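Local coordinates for Co-chaperone DjlA N-terminal domain-containing protein (Porphyromonas gingivalis, PDB 2H5N) that is of unknown function but belongs to the TerB-like family, carries a bound magnesium ion and is probably related to the N-terminal domain of the co-chaperone DjlA, at residues G15-S27 with A63-I76. Numbering follows the deposited sequence. Where two conformers were deposited one is given.
Sequences GQELTAIIKMAKS and ASDSIEASQAVALI
Lys23 reaches Ser64 and Ile67, tying the turn between helices 54-64 and 69-77 to helix 15-30, the first of the TerB-like bundle. With CG anti to the backbone N (chi1 -176°) and a bend at chi2, its chain runs between Ser64 and Ala69, and NZ donates to two carbonyls of the type I turn. Lys23 NZ meets Ile67 O at 2.8 Å with a C=O...N angle of 174°, whereas Ser64 O receives it at a tilt from the carbonyl plane, so one ammonium group grips both carbonyls of the turn. About one turn further along the helix, Lys26 stretches out to a weak salt bridge, NZ to Asp65 OD1 at 3.3 Å. Water extends the polar rim at the far end, one molecule joining Glu17 OE2 to Leu75 O; Glu17 OE1 also takes Ser14 N and pairs with Arg83.

The apolar packing is tight where the two alanines meet, Ala20 CB lying 3.6 Å from Ala72 CB, and the helix axes come within 8.6 Å, crossing at -119°. Knobs-into-holes packing surrounds this point. Met24, bent at chi2, lays CE on Ala72 CB and SD against Val73 CG2 (3.7 Å), while Ile76 enters among Glu17, Ala20, Ile21 and Met24. Ser64 fits between Thr19, Ile22, Lys23 and Lys26, its hydroxyl bonded to Leu61 O; Thr19 CG2 presses on Ser64 CA at 3.4 Å.

Helix 15-30 receives the end of helix 54-64 and most of helix 69-77 along one flank, while Ile21, Ile22 and Ala25 pack against helices 37-47 and 81-94 and Leu115 of a second subunit lies against Met24.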
ATOM      1  N   GLY A  15     -23.242   1.807 -10.366  1.00 19.86           N
ATOM      2  CA  GLY A  15     -22.082   2.539  -9.893  1.00 20.95           C
ATOM      3  C   GLY A  15     -21.375   1.916  -8.696  1.00 21.06           C
ATOM      4  O   GLY A  15     -20.142   1.894  -8.652  1.00 21.58           O
ATOM      5  N   GLN A  16     -22.112   1.420  -7.703  0.50 21.07           N
ATOM      6  CA  GLN A  16     -21.416   0.830  -6.543  0.50 20.98           C
ATOM      7  C   GLN A  16     -20.858  -0.575  -6.849  0.50 20.82           C
ATOM      8  O   GLN A  16     -19.855  -0.968  -6.274  0.50 20.42           O
ATOM      9  CB  GLN A  16     -22.203   0.953  -5.205  0.50 21.50           C
ATOM     10  CG  GLN A  16     -23.455   0.097  -5.038  0.50 21.79           C
ATOM     11  CD  GLN A  16     -24.339   0.500  -3.833  0.50 21.41           C
ATOM     12  OE1 GLN A  16     -23.866   0.654  -2.692  0.50 22.43           O
ATOM     13  NE2 GLN A  16     -25.626   0.660  -4.091  0.50 20.53           N
ATOM     14  N   GLU A  17     -21.474  -1.299  -7.787  1.00 20.51           N
ATOM     15  CA  GLU A  17     -20.891  -2.566  -8.268  1.00 20.13           C
ATOM     16  C   GLU A  17     -19.594  -2.333  -9.027  1.00 20.00           C
ATOM     17  O   GLU A  17     -18.627  -3.042  -8.790  1.00 20.21           O
ATOM     18  CB  GLU A  17     -21.864  -3.353  -9.145  1.00 20.35           C
ATOM     19  CG  GLU A  17     -22.925  -4.125  -8.334  1.00 20.31           C
ATOM     20  CD  GLU A  17     -24.112  -4.608  -9.195  1.00 21.22           C
ATOM     21  OE1 GLU A  17     -24.345  -4.038 -10.304  1.00 23.43           O
ATOM     22  OE2 GLU A  17     -24.832  -5.539  -8.756  1.00 22.98           O
ATOM     23  N   LEU A  18     -19.563  -1.326  -9.905  1.00 17.84           N
ATOM     24  CA  LEU A  18     -18.354  -0.953 -10.607  1.00 18.93           C
ATOM     25  C   LEU A  18     -17.228  -0.534  -9.663  1.00 19.34           C
ATOM     26  O   LEU A  18     -16.080  -0.910  -9.861  1.00 19.64           O
ATOM     27  CB  LEU A  18     -18.660   0.195 -11.588  1.00 19.05           C
ATOM     28  CG  LEU A  18     -19.478  -0.176 -12.848  1.00 20.05           C
ATOM     29  CD1 LEU A  18     -19.808   1.110 -13.658  1.00 22.53           C
ATOM     30  CD2 LEU A  18     -18.730  -1.146 -13.757  1.00 20.72           C
ATOM     31  N   THR A  19     -17.563   0.274  -8.649  1.00 19.70           N
ATOM     32  CA  THR A  19     -16.620   0.673  -7.616  1.00 19.34           C
ATOM     33  C   THR A  19     -16.080  -0.584  -6.902  1.00 19.38           C
ATOM     34  O   THR A  19     -14.888  -0.679  -6.594  1.00 19.57           O
ATOM     35  CB  THR A  19     -17.338   1.629  -6.612  1.00 20.04           C
ATOM     36  OG1 THR A  19     -17.871   2.765  -7.338  1.00 23.00           O
ATOM     37  CG2 THR A  19     -16.386   2.126  -5.575  1.00 20.06           C
ATOM     38  N   ALA A  20     -16.972  -1.531  -6.623  1.00 18.75           N
ATOM     39  CA  ALA A  20     -16.599  -2.801  -5.981  1.00 18.78           C
ATOM     40  C   ALA A  20     -15.621  -3.637  -6.796  1.00 19.31           C
ATOM     41  O   ALA A  20     -14.659  -4.210  -6.243  1.00 18.47           O
ATOM     42  CB  ALA A  20     -17.864  -3.623  -5.642  1.00 18.59           C
ATOM     43  N   ILE A  21     -15.894  -3.745  -8.104  1.00 19.33           N
ATOM     44  CA  ILE A  21     -15.018  -4.450  -9.030  1.00 19.63           C
ATOM     45  C   ILE A  21     -13.598  -3.885  -9.007  1.00 18.83           C
ATOM     46  O   ILE A  21     -12.613  -4.619  -8.797  1.00 19.76           O
ATOM     47  CB  ILE A  21     -15.599  -4.418 -10.481  1.00 20.55           C
ATOM     48  CG1 ILE A  21     -16.890  -5.284 -10.525  1.00 20.21           C
ATOM     49  CG2 ILE A  21     -14.526  -4.872 -11.541  1.00 17.73           C
ATOM     50  CD1 ILE A  21     -17.719  -5.111 -11.777  1.00 20.62           C
ATOM     51  N   ILE A  22     -13.499  -2.579  -9.166  1.00 18.51           N
ATOM     52  CA  ILE A  22     -12.202  -1.920  -9.164  1.00 19.45           C
ATOM     53  C   ILE A  22     -11.465  -1.990  -7.792  1.00 18.44           C
ATOM     54  O   ILE A  22     -10.250  -2.155  -7.769  1.00 18.94           O
ATOM     55  CB  ILE A  22     -12.246  -0.492  -9.852  1.00 19.97           C
ATOM     56  CG1 ILE A  22     -10.846  -0.101 -10.295  1.00 22.31           C
ATOM     57  CG2 ILE A  22     -12.787   0.607  -8.946  1.00 21.12           C
ATOM     58  CD1 ILE A  22     -10.293  -0.958 -11.445  1.00 21.85           C
ATOM     59  N   LYS A  23     -12.206  -1.961  -6.680  1.00 17.27           N
ATOM     60  CA  LYS A  23     -11.657  -2.170  -5.322  1.00 17.48           C
ATOM     61  C   LYS A  23     -11.091  -3.610  -5.140  1.00 17.00           C
ATOM     62  O   LYS A  23     -10.044  -3.821  -4.503  1.00 17.51           O
ATOM     63  CB  LYS A  23     -12.765  -1.868  -4.284  1.00 17.79           C
ATOM     64  CG  LYS A  23     -12.412  -1.933  -2.779  1.00 16.21           C
ATOM     65  CD  LYS A  23     -11.332  -0.894  -2.418  1.00 17.97           C
ATOM     66  CE  LYS A  23     -11.285  -0.514  -0.931  1.00 19.01           C
ATOM     67  NZ  LYS A  23     -10.936   0.962  -0.693  1.00 20.22           N
ATOM     68  N   MET A  24     -11.757  -4.589  -5.729  1.00 16.54           N
ATOM     69  CA  MET A  24     -11.242  -5.965  -5.693  1.00 17.38           C
ATOM     70  C   MET A  24      -9.933  -6.095  -6.474  1.00 16.71           C
ATOM     71  O   MET A  24      -8.992  -6.731  -6.014  1.00 16.97           O
ATOM     72  CB  MET A  24     -12.313  -6.982  -6.137  1.00 16.95           C
ATOM     73  CG  MET A  24     -13.533  -7.073  -5.139  1.00 17.82           C
ATOM     74  SD  MET A  24     -13.084  -7.706  -3.487  1.00 12.34           S
ATOM     75  CE  MET A  24     -12.694  -6.153  -2.638  1.00 16.00           C
ATOM     76  N   ALA A  25      -9.868  -5.419  -7.612  1.00 17.91           N
ATOM     77  CA  ALA A  25      -8.710  -5.410  -8.498  1.00 17.59           C
ATOM     78  C   ALA A  25      -7.515  -4.722  -7.871  1.00 17.69           C
ATOM     79  O   ALA A  25      -6.391  -5.235  -7.946  1.00 18.86           O
ATOM     80  CB  ALA A  25      -9.075  -4.746  -9.827  1.00 17.44           C
ATOM     81  N   LYS A  26      -7.747  -3.556  -7.273  1.00 18.09           N
ATOM     82  CA  LYS A  26      -6.741  -2.907  -6.427  1.00 18.01           C
ATOM     83  C   LYS A  26      -6.197  -3.795  -5.276  1.00 18.80           C
ATOM     84  O   LYS A  26      -4.981  -3.877  -5.037  1.00 19.18           O
ATOM     85  CB  LYS A  26      -7.304  -1.619  -5.879  1.00 18.59           C
ATOM     86  CG  LYS A  26      -7.154  -0.405  -6.831  1.00 19.34           C
ATOM     87  CD  LYS A  26      -7.831   0.818  -6.203  1.00 22.96           C
ATOM     88  CE  LYS A  26      -7.726   2.002  -7.095  1.00 24.43           C
ATOM     89  NZ  LYS A  26      -8.033   3.325  -6.420  1.00 25.75           N
ATOM     90  N   SER A  27      -7.096  -4.413  -4.536  1.00 18.14           N
ATOM     91  CA  SER A  27      -6.713  -5.209  -3.390  1.00 18.91           C
ATOM     92  C   SER A  27      -5.842  -6.363  -3.854  1.00 18.64           C
ATOM     93  O   SER A  27      -4.821  -6.658  -3.238  1.00 19.78           O
ATOM     94  CB  SER A  27      -7.954  -5.729  -2.652  1.00 18.81           C
ATOM     95  OG  SER A  27      -8.870  -4.677  -2.358  1.00 20.39           O
ATOM     96  N   ALA A  63     -13.986   6.866  -6.283  1.00 26.54           N
ATOM     97  CA  ALA A  63     -15.068   6.354  -5.429  1.00 26.68           C
ATOM     98  C   ALA A  63     -14.645   5.104  -4.656  1.00 27.09           C
ATOM     99  O   ALA A  63     -15.109   4.886  -3.532  1.00 27.43           O
ATOM    100  CB  ALA A  63     -16.318   6.048  -6.239  1.00 26.62           C
ATOM    101  N   SER A  64     -13.766   4.292  -5.253  1.00 26.77           N
ATOM    102  CA  SER A  64     -13.306   3.060  -4.606  1.00 27.76           C
ATOM    103  C   SER A  64     -12.549   3.296  -3.272  1.00 27.99           C
ATOM    104  O   SER A  64     -12.603   2.443  -2.343  1.00 27.51           O
ATOM    105  CB  SER A  64     -12.526   2.161  -5.598  1.00 27.54           C
ATOM    106  OG  SER A  64     -11.220   2.663  -5.855  1.00 27.42           O
ATOM    107  N   ASP A  65     -11.881   4.450  -3.164  1.00 27.78           N
ATOM    108  CA  ASP A  65     -11.170   4.804  -1.931  1.00 28.66           C
ATOM    109  C   ASP A  65     -12.109   5.163  -0.772  1.00 28.64           C
ATOM    110  O   ASP A  65     -11.679   5.213   0.369  1.00 29.09           O
ATOM    111  CB  ASP A  65     -10.172   5.972  -2.136  1.00 28.92           C
ATOM    112  CG  ASP A  65      -9.252   5.780  -3.329  1.00 30.76           C
ATOM    113  OD1 ASP A  65      -8.632   4.699  -3.475  1.00 33.71           O
ATOM    114  OD2 ASP A  65      -9.135   6.726  -4.126  1.00 31.32           O
ATOM    115  N   SER A  66     -13.367   5.466  -1.054  1.00 28.94           N
ATOM    116  CA  SER A  66     -14.295   5.806   0.027  1.00 28.82           C
ATOM    117  C   SER A  66     -15.102   4.598   0.506  1.00 28.56           C
ATOM    118  O   SER A  66     -15.957   4.736   1.391  1.00 29.13           O
ATOM    119  CB  SER A  66     -15.241   6.937  -0.389  1.00 29.21           C
ATOM    120  OG  SER A  66     -16.189   6.487  -1.352  1.00 31.02           O
ATOM    121  N   ILE A  67     -14.869   3.424  -0.082  1.00 27.64           N
ATOM    122  CA  ILE A  67     -15.574   2.247   0.383  1.00 26.11           C
ATOM    123  C   ILE A  67     -14.631   1.213   0.948  1.00 25.57           C
ATOM    124  O   ILE A  67     -13.488   1.095   0.526  1.00 25.87           O
ATOM    125  CB  ILE A  67     -16.533   1.599  -0.661  1.00 26.28           C
ATOM    126  CG1 ILE A  67     -15.761   1.042  -1.869  1.00 26.05           C
ATOM    127  CG2 ILE A  67     -17.760   2.534  -0.958  1.00 26.78           C
ATOM    128  CD1 ILE A  67     -16.272  -0.347  -2.342  1.00 25.54           C
ATOM    129  N   GLU A  68     -15.138   0.470   1.917  1.00 24.37           N
ATOM    130  CA  GLU A  68     -14.435  -0.642   2.506  1.00 23.68           C
ATOM    131  C   GLU A  68     -14.310  -1.846   1.545  1.00 23.23           C
ATOM    132  O   GLU A  68     -15.269  -2.233   0.860  1.00 22.07           O
ATOM    133  CB  GLU A  68     -15.186  -1.080   3.765  1.00 24.23           C
ATOM    134  CG  GLU A  68     -15.320  -0.010   4.861  1.00 26.13           C
ATOM    135  CD  GLU A  68     -13.977   0.414   5.411  1.00 30.48           C
ATOM    136  OE1 GLU A  68     -13.158  -0.488   5.716  1.00 30.83           O
ATOM    137  OE2 GLU A  68     -13.736   1.643   5.528  1.00 32.33           O
ATOM    138  N   ALA A  69     -13.144  -2.498   1.564  1.00 22.54           N
ATOM    139  CA  ALA A  69     -12.975  -3.733   0.791  1.00 21.92           C
ATOM    140  C   ALA A  69     -14.069  -4.736   1.149  1.00 21.34           C
ATOM    141  O   ALA A  69     -14.583  -5.434   0.286  1.00 22.86           O
ATOM    142  CB  ALA A  69     -11.539  -4.327   0.950  1.00 19.70           C
ATOM    143  N   SER A  70     -14.476  -4.791   2.409  1.00 20.80           N
ATOM    144  CA  SER A  70     -15.480  -5.786   2.833  1.00 19.50           C
ATOM    145  C   SER A  70     -16.864  -5.535   2.209  1.00 18.83           C
ATOM    146  O   SER A  70     -17.620  -6.459   1.927  1.00 16.42           O
ATOM    147  CB  SER A  70     -15.549  -5.858   4.367  1.00 19.77           C
ATOM    148  OG  SER A  70     -15.754  -4.582   4.935  1.00 18.84           O
ATOM    149  N   GLN A  71     -17.170  -4.271   1.952  1.00 17.74           N
ATOM    150  CA  GLN A  71     -18.415  -3.913   1.300  1.00 18.64           C
ATOM    151  C   GLN A  71     -18.421  -4.250  -0.177  1.00 18.58           C
ATOM    152  O   GLN A  71     -19.465  -4.645  -0.734  1.00 17.92           O
ATOM    153  CB  GLN A  71     -18.667  -2.411   1.490  1.00 19.82           C
ATOM    154  CG  GLN A  71     -19.839  -1.840   0.713  1.00 22.71           C
ATOM    155  CD  GLN A  71     -21.202  -2.433   1.060  1.00 28.99           C
ATOM    156  OE1 GLN A  71     -21.369  -3.202   2.039  1.00 31.93           O
ATOM    157  NE2 GLN A  71     -22.199  -2.070   0.256  1.00 27.66           N
ATOM    158  N   ALA A  72     -17.265  -4.099  -0.832  1.00 18.98           N
ATOM    159  CA  ALA A  72     -17.116  -4.517  -2.246  1.00 18.40           C
ATOM    160  C   ALA A  72     -17.352  -6.021  -2.375  1.00 17.62           C
ATOM    161  O   ALA A  72     -17.986  -6.482  -3.307  1.00 18.21           O
ATOM    162  CB  ALA A  72     -15.718  -4.125  -2.791  1.00 17.14           C
ATOM    163  N   VAL A  73     -16.815  -6.793  -1.439  1.00 17.69           N
ATOM    164  CA  VAL A  73     -17.042  -8.250  -1.404  1.00 16.82           C
ATOM    165  C   VAL A  73     -18.548  -8.589  -1.343  1.00 17.06           C
ATOM    166  O   VAL A  73     -19.057  -9.354  -2.176  1.00 17.38           O
ATOM    167  CB  VAL A  73     -16.311  -8.916  -0.204  1.00 17.11           C
ATOM    168  CG1 VAL A  73     -16.730 -10.410  -0.047  1.00 16.08           C
ATOM    169  CG2 VAL A  73     -14.732  -8.761  -0.308  1.00 15.89           C
ATOM    170  N   ALA A  74     -19.256  -8.028  -0.356  1.00 17.42           N
ATOM    171  CA  ALA A  74     -20.747  -8.155  -0.240  1.00 17.83           C
ATOM    172  C   ALA A  74     -21.472  -7.824  -1.562  1.00 19.03           C
ATOM    173  O   ALA A  74     -22.407  -8.535  -1.987  1.00 18.41           O
ATOM    174  CB  ALA A  74     -21.245  -7.246   0.857  1.00 16.86           C
ATOM    175  N   LEU A  75     -21.041  -6.731  -2.205  1.00 19.33           N
ATOM    176  CA  LEU A  75     -21.652  -6.279  -3.471  1.00 19.76           C
ATOM    177  C   LEU A  75     -21.415  -7.233  -4.647  1.00 19.69           C
ATOM    178  O   LEU A  75     -22.307  -7.445  -5.454  1.00 20.66           O
ATOM    179  CB  LEU A  75     -21.135  -4.887  -3.853  1.00 19.62           C
ATOM    180  CG  LEU A  75     -21.698  -3.758  -3.017  1.00 19.46           C
ATOM    181  CD1 LEU A  75     -20.855  -2.488  -3.214  1.00 22.41           C
ATOM    182  CD2 LEU A  75     -23.174  -3.546  -3.414  1.00 19.19           C
ATOM    183  N   ILE A  76     -20.231  -7.834  -4.716  1.00 19.78           N
ATOM    184  CA  ILE A  76     -19.894  -8.814  -5.772  1.00 19.69           C
ATOM    185  C   ILE A  76     -20.560 -10.164  -5.454  1.00 19.53           C
ATOM    186  O   ILE A  76     -21.141 -10.843  -6.332  1.00 19.37           O
ATOM    187  CB  ILE A  76     -18.355  -9.047  -5.859  1.00 18.74           C
ATOM    188  CG1 ILE A  76     -17.578  -7.779  -6.238  1.00 20.20           C
ATOM    189  CG2 ILE A  76     -18.031 -10.154  -6.833  1.00 19.09           C
ATOM    190  CD1 ILE A  76     -18.111  -7.042  -7.456  1.00 21.94           C
TER
HETATM  191  O   HOH W   1     -21.451   0.654  -1.510  1.00 47.12           O
HETATM  192  O   HOH W   2     -24.606  -6.372  -6.268  1.00 28.56           O